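Local coordinates for D-isomer specific 2-hydroxyacid dehydrogenase family protein (PDB 5TX7), which probably catalyses the NAD-dependent interconversion of 2-hydroxy acids and 2-oxo acids, acting as a D-isomer specific oxidoreductase, at residues E144-K149 / N168-N173; G152-G157 / V205-P210; C209-E214 / T236-L241. All blocks are in the same frame, centred on the assembly; numbering follows the deposited sequence.

In the fold
All three contacts lie in the NAD-binding part of the chain and belong to, or border, its seven-stranded parallel sheet. Contact 1 sits where the chain enters strand 150-154 and leaves helix 158-169; contact 2 pairs strand 150-154 with strand 204-207, about 17 Å away between centres. Their segments alternate along the sequence, with strand 150-154 followed directly by helix 158-169. Contact 3 follows, its centre about 26 Å from that of contact 1, and starts at C209 and P210, where contact 2 ends; those two centres are about 10 Å apart. Together they run from the amino ends of the strands to the loops at their carboxyl ends, where Rossmann-type enzymes usually bind the dinucleotide.

Contact 1 (E144-K149 / N168-N173); sequences EELTGK and NALGMN
T147 and G171 bring two backbone turns together, their CA atoms 4.6 Å apart, and from there the two chains run on in the same direction. Residues 146-149 form a type II beta turn, closed by the bond from K149 N to L146 O. On the other side helix 158-169 ends in a Schellman motif with G171, at positive phi, as its C-prime residue. The amide of G148 reaches G171 O at 2.9 Å with a nearly straight N-H...O angle of 168°, meeting the oxygen from above the carbonyl plane. Two residues on, N173 N bonds to K149 O, also at 2.9 Å, along a more bent path of 143°.

M172 packs against both ends of the turn. Its CG lies 3.5 Å from L146 O and 3.9 Å from L146 CB. A bend at chi3 (76°) carries the methyl back alongside the lysine stem, with M172 CE 3.9 Å from K149 CB. L146 and L170 lie side by side and point the same way, their CD1 atoms 3.9 Å apart. Beyond its packed CB, K149 runs away from the helix end and places NZ 3.0 Å from E144 OE2, a salt bridge using the anti lone pair of that oxygen. T147 OG1 likewise stays within its own segment, hydrogen-bonded to E145 OE1.

The leucines also face helix 100-116, L146 touching L111, L112 and C115, and L170 touching F108. At the subunit interface E145 OE2 bonds to S291 OG of the second subunit, and L146 N to Q105 OE1 of that subunit. The paired backbones lead directly into strands 150-154 and 173-177, neighbours in the parallel sheet.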
ATOM      1  N   GLU A 144     -11.065   5.600  -0.171  1.00 53.77           N
ATOM      2  CA  GLU A 144     -11.886   4.418  -0.424  1.00 58.51           C
ATOM      3  C   GLU A 144     -11.277   3.229   0.314  1.00 56.02           C
ATOM      4  O   GLU A 144     -10.073   2.992   0.280  1.00 55.66           O
ATOM      5  CB  GLU A 144     -12.031   4.157  -1.927  1.00 63.80           C
ATOM      6  CG  GLU A 144     -13.404   3.633  -2.344  1.00 72.29           C
ATOM      7  CD  GLU A 144     -13.585   3.505  -3.859  1.00 79.20           C
ATOM      8  OE1 GLU A 144     -13.115   4.384  -4.607  1.00 83.43           O
ATOM      9  OE2 GLU A 144     -14.220   2.527  -4.313  1.00 82.98           O
ATOM     10  N   GLU A 145     -12.157   2.502   0.988  1.00 55.81           N
ATOM     11  CA  GLU A 145     -11.804   1.367   1.817  1.00 54.56           C
ATOM     12  C   GLU A 145     -11.992   0.130   0.960  1.00 52.65           C
ATOM     13  O   GLU A 145     -12.941   0.074   0.170  1.00 52.22           O
ATOM     14  CB  GLU A 145     -12.753   1.327   3.002  1.00 56.54           C
ATOM     15  CG  GLU A 145     -12.139   0.911   4.315  1.00 59.19           C
ATOM     16  CD  GLU A 145     -13.174   0.930   5.440  1.00 63.45           C
ATOM     17  OE1 GLU A 145     -13.792  -0.133   5.657  1.00 66.02           O
ATOM     18  OE2 GLU A 145     -13.406   1.999   6.078  1.00 59.47           O
ATOM     19  N   LEU A 146     -11.106  -0.855   1.104  1.00 51.25           N
ATOM     20  CA  LEU A 146     -11.284  -2.131   0.392  1.00 48.19           C
ATOM     21  C   LEU A 146     -12.280  -3.066   1.077  1.00 46.67           C
ATOM     22  O   LEU A 146     -12.774  -3.992   0.437  1.00 45.56           O
ATOM     23  CB  LEU A 146      -9.946  -2.821   0.190  1.00 46.18           C
ATOM     24  CG  LEU A 146      -8.923  -2.006  -0.618  1.00 47.17           C
ATOM     25  CD1 LEU A 146      -7.579  -2.700  -0.652  1.00 44.85           C
ATOM     26  CD2 LEU A 146      -9.376  -1.734  -2.047  1.00 47.83           C
ATOM     27  N   THR A 147     -12.635  -2.797   2.331  1.00 47.94           N
ATOM     28  CA  THR A 147     -13.525  -3.667   3.099  1.00 52.16           C
ATOM     29  C   THR A 147     -14.835  -3.904   2.403  1.00 50.57           C
ATOM     30  O   THR A 147     -15.454  -2.963   1.937  1.00 52.78           O
ATOM     31  CB  THR A 147     -13.834  -3.092   4.488  1.00 55.65           C
ATOM     32  OG1 THR A 147     -12.623  -2.604   5.058  1.00 59.35           O
ATOM     33  CG2 THR A 147     -14.393  -4.162   5.417  1.00 57.48           C
ATOM     34  N   GLY A 148     -15.216  -5.176   2.307  1.00 50.18           N
ATOM     35  CA  GLY A 148     -16.441  -5.590   1.640  1.00 50.50           C
ATOM     36  C   GLY A 148     -16.432  -5.612   0.114  1.00 49.37           C
ATOM     37  O   GLY A 148     -17.403  -6.064  -0.480  1.00 51.34           O
ATOM     38  N   LYS A 149     -15.364  -5.134  -0.522  1.00 45.96           N
ATOM     39  CA  LYS A 149     -15.216  -5.282  -1.966  1.00 47.79           C
ATOM     40  C   LYS A 149     -14.795  -6.714  -2.324  1.00 45.85           C
ATOM     41  O   LYS A 149     -14.256  -7.431  -1.488  1.00 46.02           O
ATOM     42  CB  LYS A 149     -14.179  -4.302  -2.531  1.00 48.95           C
ATOM     43  CG  LYS A 149     -14.475  -2.820  -2.384  1.00 50.38           C
ATOM     44  CD  LYS A 149     -13.539  -2.032  -3.311  1.00 53.14           C
ATOM     45  CE  LYS A 149     -13.818  -0.537  -3.407  1.00 55.65           C
ATOM     46  NZ  LYS A 149     -15.258  -0.145  -3.307  1.00 59.42           N
ATOM     47  N   ASN A 168      -8.014 -11.036   1.531  1.00 39.48           N
ATOM     48  CA  ASN A 168      -8.795 -11.524   2.654  1.00 43.24           C
ATOM     49  C   ASN A 168      -8.517 -10.727   3.930  1.00 45.02           C
ATOM     50  O   ASN A 168      -9.438 -10.277   4.594  1.00 44.57           O
ATOM     51  CB  ASN A 168      -8.541 -12.999   2.908  1.00 45.02           C
ATOM     52  CG  ASN A 168      -9.227 -13.485   4.184  1.00 46.70           C
ATOM     53  OD1 ASN A 168     -10.447 -13.682   4.209  1.00 46.02           O
ATOM     54  ND2 ASN A 168      -8.448 -13.655   5.254  1.00 46.79           N
ATOM     55  N   ALA A 169      -7.239 -10.531   4.241  1.00 46.69           N
ATOM     56  CA  ALA A 169      -6.851  -9.819   5.452  1.00 47.42           C
ATOM     57  C   ALA A 169      -7.292  -8.354   5.448  1.00 49.13           C
ATOM     58  O   ALA A 169      -7.556  -7.792   6.493  1.00 52.64           O
ATOM     59  CB  ALA A 169      -5.361  -9.917   5.654  1.00 47.53           C
ATOM     60  N   LEU A 170      -7.391  -7.740   4.270  1.00 48.84           N
ATOM     61  CA  LEU A 170      -7.960  -6.397   4.153  1.00 47.37           C
ATOM     62  C   LEU A 170      -9.510  -6.369   4.182  1.00 49.77           C
ATOM     63  O   LEU A 170     -10.105  -5.337   3.874  1.00 53.76           O
ATOM     64  CB  LEU A 170      -7.471  -5.737   2.856  1.00 45.90           C
ATOM     65  CG  LEU A 170      -5.981  -5.451   2.772  1.00 44.98           C
ATOM     66  CD1 LEU A 170      -5.590  -5.372   1.317  1.00 43.70           C
ATOM     67  CD2 LEU A 170      -5.585  -4.177   3.502  1.00 46.01           C
ATOM     68  N   GLY A 171     -10.163  -7.485   4.500  1.00 48.55           N
ATOM     69  CA  GLY A 171     -11.631  -7.560   4.542  1.00 48.17           C
ATOM     70  C   GLY A 171     -12.354  -7.704   3.209  1.00 47.43           C
ATOM     71  O   GLY A 171     -13.543  -7.440   3.143  1.00 48.79           O
ATOM     72  N   MET A 172     -11.648  -8.123   2.158  1.00 45.57           N
ATOM     73  CA  MET A 172     -12.256  -8.314   0.846  1.00 43.94           C
ATOM     74  C   MET A 172     -12.730  -9.758   0.696  1.00 46.58           C
ATOM     75  O   MET A 172     -12.154 -10.678   1.270  1.00 46.10           O
ATOM     76  CB  MET A 172     -11.268  -8.011  -0.287  1.00 41.16           C
ATOM     77  CG  MET A 172     -10.595  -6.669  -0.217  1.00 41.12           C
ATOM     78  SD  MET A 172      -9.440  -6.311  -1.556  1.00 40.02           S
ATOM     79  CE  MET A 172     -10.650  -5.946  -2.837  1.00 39.76           C
ATOM     80  N   ASN A 173     -13.778  -9.937  -0.098  1.00 47.11           N
ATOM     81  CA  ASN A 173     -14.163 -11.243  -0.571  1.00 49.30           C
ATOM     82  C   ASN A 173     -13.220 -11.556  -1.698  1.00 45.84           C
ATOM     83  O   ASN A 173     -12.768 -10.642  -2.389  1.00 47.36           O
ATOM     84  CB  ASN A 173     -15.587 -11.242  -1.101  1.00 54.40           C
ATOM     85  CG  ASN A 173     -16.575 -10.754  -0.072  1.00 60.86           C
ATOM     86  OD1 ASN A 173     -16.826 -11.427   0.892  1.00 75.67           O
ATOM     87  ND2 ASN A 173     -17.135  -9.589  -0.270  1.00 63.51           N
TER

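Contact 2 (G152-G157 / V205-P210); sequences GIVGFG and VSLHCP
V154 packs against two side chains of the neighbouring strand and one of the loop after it. Its CG2 meets L207 CD2 at 3.7 Å and V205 CG1 at 4.0 Å, while CG1, anti to the backbone N (chi1 180°), touches C209 SG at 3.8 Å. L195 and L198 of helix 195-201 cover the same face. Beneath this packing strands 152-154 and 205-207 run parallel at an angle of 19°, joined by S206 N to G152 O at 2.9 Å, V154 N to S206 O at 3.0 Å and H208 N to V154 O.

The other face carries I153 and S206, with the ring of H208, from the loop after the strand, on the same side. The imidazole turns back along its own strand, NE2 lying 2.7 Å from S206 OG in a hydrogen bond that helps fix the ring's rotation, and CD2 rests 4.0 Å from I153 CG2. V163 of helix 158-169 packs on both I153 and H208.

Past G155 the contact thins out: F156 turns away toward F190, and G157 and P210 are exposed. G157 occupies the N-cap position of helix 158-169. A strand passing into a helix through a turn holding G155 and G157, with G160 in the helix's first turn, is consistent with the GxGxxG motif of a Rossmann-type NAD-binding fold.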
ATOM      1  N   GLY A 152     -11.243 -10.193  -7.565  1.00 39.49           N
ATOM      2  CA  GLY A 152     -11.288 -11.244  -8.574  1.00 39.97           C
ATOM      3  C   GLY A 152      -9.884 -11.454  -9.082  1.00 39.72           C
ATOM      4  O   GLY A 152      -9.242 -10.508  -9.536  1.00 41.15           O
ATOM      5  N   ILE A 153      -9.404 -12.688  -8.996  1.00 40.47           N
ATOM      6  CA  ILE A 153      -8.011 -13.025  -9.291  1.00 40.24           C
ATOM      7  C   ILE A 153      -7.996 -13.952 -10.502  1.00 39.76           C
ATOM      8  O   ILE A 153      -8.453 -15.086 -10.418  1.00 42.57           O
ATOM      9  CB  ILE A 153      -7.353 -13.682  -8.053  1.00 40.67           C
ATOM     10  CG1 ILE A 153      -7.357 -12.687  -6.894  1.00 39.02           C
ATOM     11  CG2 ILE A 153      -5.941 -14.162  -8.349  1.00 41.04           C
ATOM     12  CD1 ILE A 153      -6.890 -13.259  -5.576  1.00 39.21           C
ATOM     13  N   VAL A 154      -7.486 -13.445 -11.618  1.00 39.58           N
ATOM     14  CA  VAL A 154      -7.412 -14.178 -12.876  1.00 41.79           C
ATOM     15  C   VAL A 154      -6.083 -14.911 -12.912  1.00 42.27           C
ATOM     16  O   VAL A 154      -5.051 -14.322 -13.200  1.00 43.25           O
ATOM     17  CB  VAL A 154      -7.544 -13.210 -14.089  1.00 42.60           C
ATOM     18  CG1 VAL A 154      -7.468 -13.956 -15.413  1.00 42.38           C
ATOM     19  CG2 VAL A 154      -8.855 -12.439 -14.009  1.00 42.33           C
ATOM     20  N   GLY A 155      -6.117 -16.206 -12.607  1.00 45.86           N
ATOM     21  CA  GLY A 155      -4.899 -17.043 -12.529  1.00 47.49           C
ATOM     22  C   GLY A 155      -4.539 -17.226 -11.066  1.00 48.68           C
ATOM     23  O   GLY A 155      -4.422 -16.244 -10.344  1.00 49.56           O
ATOM     24  N   PHE A 156      -4.400 -18.475 -10.615  1.00 48.48           N
ATOM     25  CA  PHE A 156      -4.287 -18.770  -9.179  1.00 46.59           C
ATOM     26  C   PHE A 156      -3.081 -19.659  -8.889  1.00 47.53           C
ATOM     27  O   PHE A 156      -3.160 -20.637  -8.132  1.00 51.91           O
ATOM     28  CB  PHE A 156      -5.607 -19.380  -8.665  1.00 46.84           C
ATOM     29  CG  PHE A 156      -5.926 -19.065  -7.219  1.00 46.45           C
ATOM     30  CD1 PHE A 156      -5.814 -17.758  -6.717  1.00 45.60           C
ATOM     31  CD2 PHE A 156      -6.401 -20.067  -6.363  1.00 46.55           C
ATOM     32  CE1 PHE A 156      -6.128 -17.483  -5.396  1.00 46.13           C
ATOM     33  CE2 PHE A 156      -6.730 -19.786  -5.057  1.00 47.29           C
ATOM     34  CZ  PHE A 156      -6.586 -18.492  -4.562  1.00 47.05           C
ATOM     35  N   GLY A 157      -1.946 -19.288  -9.480  1.00 45.84           N
ATOM     36  CA  GLY A 157      -0.636 -19.796  -9.070  1.00 44.49           C
ATOM     37  C   GLY A 157      -0.195 -19.106  -7.787  1.00 44.85           C
ATOM     38  O   GLY A 157      -1.009 -18.514  -7.080  1.00 43.34           O
ATOM     39  N   VAL A 205     -10.180  -6.361 -10.100  1.00 37.91           N
ATOM     40  CA  VAL A 205      -9.674  -7.486 -10.850  1.00 37.62           C
ATOM     41  C   VAL A 205      -8.167  -7.362 -10.935  1.00 38.44           C
ATOM     42  O   VAL A 205      -7.690  -6.336 -11.391  1.00 39.56           O
ATOM     43  CB  VAL A 205     -10.224  -7.484 -12.294  1.00 38.88           C
ATOM     44  CG1 VAL A 205      -9.518  -8.541 -13.142  1.00 39.79           C
ATOM     45  CG2 VAL A 205     -11.698  -7.798 -12.277  1.00 41.38           C
ATOM     46  N   SER A 206      -7.439  -8.421 -10.556  1.00 38.57           N
ATOM     47  CA  SER A 206      -6.003  -8.484 -10.733  1.00 37.73           C
ATOM     48  C   SER A 206      -5.575  -9.668 -11.598  1.00 39.07           C
ATOM     49  O   SER A 206      -6.010 -10.792 -11.361  1.00 41.63           O
ATOM     50  CB  SER A 206      -5.322  -8.586  -9.382  1.00 38.40           C
ATOM     51  OG  SER A 206      -3.908  -8.422  -9.534  1.00 40.93           O
ATOM     52  N   LEU A 207      -4.679  -9.427 -12.563  1.00 39.00           N
ATOM     53  CA  LEU A 207      -4.262 -10.444 -13.538  1.00 38.65           C
ATOM     54  C   LEU A 207      -2.980 -11.155 -13.134  1.00 41.18           C
ATOM     55  O   LEU A 207      -1.976 -10.511 -12.814  1.00 41.76           O
ATOM     56  CB  LEU A 207      -4.072  -9.807 -14.916  1.00 39.35           C
ATOM     57  CG  LEU A 207      -5.279  -9.045 -15.492  1.00 37.75           C
ATOM     58  CD1 LEU A 207      -4.989  -8.655 -16.937  1.00 40.29           C
ATOM     59  CD2 LEU A 207      -6.588  -9.823 -15.407  1.00 35.85           C
ATOM     60  N   HIS A 208      -3.019 -12.489 -13.152  1.00 43.35           N
ATOM     61  CA  HIS A 208      -1.904 -13.332 -12.696  1.00 45.54           C
ATOM     62  C   HIS A 208      -1.753 -14.614 -13.517  1.00 50.35           C
ATOM     63  O   HIS A 208      -1.418 -15.672 -12.979  1.00 54.06           O
ATOM     64  CB  HIS A 208      -2.094 -13.676 -11.214  1.00 43.74           C
ATOM     65  CG  HIS A 208      -2.121 -12.474 -10.341  1.00 40.05           C
ATOM     66  ND1 HIS A 208      -0.969 -11.803  -9.996  1.00 40.91           N
ATOM     67  CD2 HIS A 208      -3.146 -11.760  -9.826  1.00 37.31           C
ATOM     68  CE1 HIS A 208      -1.276 -10.751  -9.266  1.00 38.60           C
ATOM     69  NE2 HIS A 208      -2.596 -10.702  -9.148  1.00 37.58           N
ATOM     70  N   CYS A 209      -1.978 -14.492 -14.820  1.00 51.94           N
ATOM     71  CA  CYS A 209      -1.988 -15.623 -15.738  1.00 54.87           C
ATOM     72  C   CYS A 209      -0.957 -15.416 -16.846  1.00 58.09           C
ATOM     73  O   CYS A 209      -0.617 -14.275 -17.187  1.00 57.24           O
ATOM     74  CB  CYS A 209      -3.380 -15.825 -16.348  1.00 54.97           C
ATOM     75  SG  CYS A 209      -4.094 -14.382 -17.183  1.00 54.63           S
ATOM     76  N   PRO A 210      -0.436 -16.524 -17.406  1.00 53.96           N
ATOM     77  CA  PRO A 210       0.520 -16.363 -18.501  1.00 55.81           C
ATOM     78  C   PRO A 210      -0.162 -15.900 -19.788  1.00 56.95           C
ATOM     79  O   PRO A 210      -1.361 -16.145 -19.968  1.00 58.37           O
ATOM     80  CB  PRO A 210       1.141 -17.756 -18.655  1.00 57.70           C
ATOM     81  CG  PRO A 210       0.254 -18.701 -17.927  1.00 58.23           C
ATOM     82  CD  PRO A 210      -0.743 -17.936 -17.117  1.00 55.74           C
TER

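Contact 3 (C209-E214 / T236-L241); sequences CPLTPE and TARGPL
L211 packs against R238, P240 and L241 in a surface contact, largely apolar, between two loops at the carboxyl ends of adjacent parallel strands, 204-207 and 231-235. CG of the leucine, anti to the backbone N (chi1 -178°), carries the branch across the gap, where both methyls meet the opposing residues. CD2 comes 3.6 Å from P240 CG, the leucine and the proline ring meeting at about a right angle. CD1 lies 3.9 Å from L241 CD2, these two side chains sliding past each other in opposite directions.

R238 folds over the same leucine. Bends at chi2 (-65°) and chi3 (-52°) curl its chain back and lay one face of the guanidinium on L211, with NH1 3.6 Å from L211 CB and the CD2 methyl set toward the rim of the group. A water in the plane at the guanidinium edge accepts from both L211 N, at 3.0 Å, and R238 NH1, at 3.2 Å, so the charged group is tied to the opposite backbone through solvent.

Such loops at the strand ends belong to the cleft side of a Rossmann-type domain, and the run from N235 to G239 probably forms part of the signature of the D-isomer specific dehydrogenases. N235 steadies its own loop, with OD1 taking the amide of A237 and ND2 giving to R238 O. The 3-10 turn 239-241 then presents L241 toward C209, its CD1 4.0 Å from C209 SG and close to the C209 carbonyl oxygen, against which A237 CB also rests. On the other loop, T215 OG1 is hydrogen-bonded to both P210 O and T212 N.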
ATOM      1  N   CYS A 209      -1.978 -14.492 -14.820  1.00 51.94           N
ATOM      2  CA  CYS A 209      -1.988 -15.623 -15.738  1.00 54.87           C
ATOM      3  C   CYS A 209      -0.957 -15.416 -16.846  1.00 58.09           C
ATOM      4  O   CYS A 209      -0.617 -14.275 -17.187  1.00 57.24           O
ATOM      5  CB  CYS A 209      -3.380 -15.825 -16.348  1.00 54.97           C
ATOM      6  SG  CYS A 209      -4.094 -14.382 -17.183  1.00 54.63           S
ATOM      7  N   PRO A 210      -0.436 -16.524 -17.406  1.00 53.96           N
ATOM      8  CA  PRO A 210       0.520 -16.363 -18.501  1.00 55.81           C
ATOM      9  C   PRO A 210      -0.162 -15.900 -19.788  1.00 56.95           C
ATOM     10  O   PRO A 210      -1.361 -16.145 -19.968  1.00 58.37           O
ATOM     11  CB  PRO A 210       1.141 -17.756 -18.655  1.00 57.70           C
ATOM     12  CG  PRO A 210       0.254 -18.701 -17.927  1.00 58.23           C
ATOM     13  CD  PRO A 210      -0.743 -17.936 -17.117  1.00 55.74           C
ATOM     14  N   LEU A 211       0.592 -15.219 -20.650  1.00 58.65           N
ATOM     15  CA  LEU A 211       0.095 -14.819 -21.964  1.00 60.05           C
ATOM     16  C   LEU A 211       0.214 -15.999 -22.929  1.00 64.64           C
ATOM     17  O   LEU A 211       1.290 -16.556 -23.100  1.00 64.04           O
ATOM     18  CB  LEU A 211       0.874 -13.610 -22.503  1.00 60.83           C
ATOM     19  CG  LEU A 211       0.448 -13.032 -23.863  1.00 61.26           C
ATOM     20  CD1 LEU A 211      -0.967 -12.478 -23.794  1.00 58.70           C
ATOM     21  CD2 LEU A 211       1.423 -11.952 -24.306  1.00 61.36           C
ATOM     22  N   THR A 212      -0.914 -16.377 -23.525  1.00 68.89           N
ATOM     23  CA  THR A 212      -1.012 -17.460 -24.504  1.00 75.94           C
ATOM     24  C   THR A 212      -1.977 -16.990 -25.587  1.00 79.23           C
ATOM     25  O   THR A 212      -2.551 -15.905 -25.460  1.00 77.11           O
ATOM     26  CB  THR A 212      -1.562 -18.758 -23.861  1.00 78.01           C
ATOM     27  OG1 THR A 212      -2.869 -18.518 -23.306  1.00 77.76           O
ATOM     28  CG2 THR A 212      -0.623 -19.260 -22.770  1.00 78.60           C
ATOM     29  N   PRO A 213      -2.150 -17.784 -26.660  1.00 84.42           N
ATOM     30  CA  PRO A 213      -3.259 -17.540 -27.592  1.00 86.70           C
ATOM     31  C   PRO A 213      -4.629 -17.384 -26.908  1.00 83.72           C
ATOM     32  O   PRO A 213      -5.366 -16.457 -27.246  1.00 84.98           O
ATOM     33  CB  PRO A 213      -3.246 -18.790 -28.481  1.00 92.26           C
ATOM     34  CG  PRO A 213      -1.818 -19.234 -28.487  1.00 94.57           C
ATOM     35  CD  PRO A 213      -1.183 -18.762 -27.202  1.00 89.92           C
ATOM     36  N   GLU A 214      -4.933 -18.267 -25.948  1.00 81.52           N
ATOM     37  CA  GLU A 214      -6.224 -18.281 -25.228  1.00 77.75           C
ATOM     38  C   GLU A 214      -6.482 -17.050 -24.364  1.00 73.04           C
ATOM     39  O   GLU A 214      -7.632 -16.637 -24.209  1.00 72.60           O
ATOM     40  CB  GLU A 214      -6.340 -19.524 -24.337  1.00 77.77           C
ATOM     41  N   THR A 236      -0.090  -6.648 -13.310  1.00 37.18           N
ATOM     42  CA  THR A 236       1.341  -6.823 -13.118  1.00 40.26           C
ATOM     43  C   THR A 236       1.851  -8.055 -13.898  1.00 42.79           C
ATOM     44  O   THR A 236       2.993  -8.486 -13.690  1.00 49.07           O
ATOM     45  CB  THR A 236       1.651  -7.065 -11.632  1.00 40.22           C
ATOM     46  OG1 THR A 236       0.912  -8.202 -11.185  1.00 42.13           O
ATOM     47  CG2 THR A 236       1.250  -5.873 -10.788  1.00 40.69           C
ATOM     48  N   ALA A 237       1.020  -8.606 -14.793  1.00 39.99           N
ATOM     49  CA  ALA A 237       1.326  -9.814 -15.528  1.00 40.51           C
ATOM     50  C   ALA A 237       1.930  -9.510 -16.931  1.00 43.71           C
ATOM     51  O   ALA A 237       3.135  -9.398 -17.060  1.00 43.97           O
ATOM     52  CB  ALA A 237       0.070 -10.660 -15.626  1.00 39.53           C
ATOM     53  N   ARG A 238       1.094  -9.394 -17.964  1.00 45.18           N
ATOM     54  CA  ARG A 238       1.558  -9.210 -19.350  1.00 47.96           C
ATOM     55  C   ARG A 238       0.661  -8.200 -20.059  1.00 46.14           C
ATOM     56  O   ARG A 238      -0.563  -8.282 -19.972  1.00 41.63           O
ATOM     57  CB  ARG A 238       1.530 -10.533 -20.120  1.00 52.07           C
ATOM     58  CG  ARG A 238       2.408 -11.653 -19.553  1.00 57.13           C
ATOM     59  CD  ARG A 238       3.897 -11.351 -19.602  1.00 60.05           C
ATOM     60  NE  ARG A 238       4.329 -10.950 -20.937  1.00 65.61           N
ATOM     61  CZ  ARG A 238       4.556 -11.777 -21.964  1.00 70.09           C
ATOM     62  NH1 ARG A 238       4.413 -13.102 -21.846  1.00 69.38           N
ATOM     63  NH2 ARG A 238       4.943 -11.266 -23.132  1.00 73.55           N
ATOM     64  N   GLY A 239       1.274  -7.251 -20.758  1.00 45.74           N
ATOM     65  CA  GLY A 239       0.554  -6.193 -21.482  1.00 45.63           C
ATOM     66  C   GLY A 239      -0.541  -6.649 -22.434  1.00 44.73           C
ATOM     67  O   GLY A 239      -1.662  -6.168 -22.345  1.00 46.44           O
ATOM     68  N   PRO A 240      -0.237  -7.601 -23.328  1.00 46.45           N
ATOM     69  CA  PRO A 240      -1.249  -8.090 -24.273  1.00 48.51           C
ATOM     70  C   PRO A 240      -2.441  -8.851 -23.677  1.00 48.39           C
ATOM     71  O   PRO A 240      -3.333  -9.250 -24.419  1.00 51.35           O
ATOM     72  CB  PRO A 240      -0.440  -8.984 -25.241  1.00 50.93           C
ATOM     73  CG  PRO A 240       0.949  -8.486 -25.149  1.00 51.61           C
ATOM     74  CD  PRO A 240       1.116  -8.060 -23.702  1.00 48.82           C
ATOM     75  N   LEU A 241      -2.477  -9.042 -22.365  1.00 48.05           N
ATOM     76  CA  LEU A 241      -3.691  -9.508 -21.698  1.00 47.76           C
ATOM     77  C   LEU A 241      -4.858  -8.512 -21.816  1.00 47.27           C
ATOM     78  O   LEU A 241      -6.008  -8.910 -21.674  1.00 48.03           O
ATOM     79  CB  LEU A 241      -3.406  -9.840 -20.223  1.00 45.81           C
ATOM     80  CG  LEU A 241      -2.458 -10.991 -19.930  1.00 45.10           C
ATOM     81  CD1 LEU A 241      -2.243 -11.111 -18.435  1.00 43.94           C
ATOM     82  CD2 LEU A 241      -2.994 -12.297 -20.483  1.00 46.22           C
TER
HETATM   83  O   HOH W   1       3.412 -15.008 -19.519  1.00 54.42           O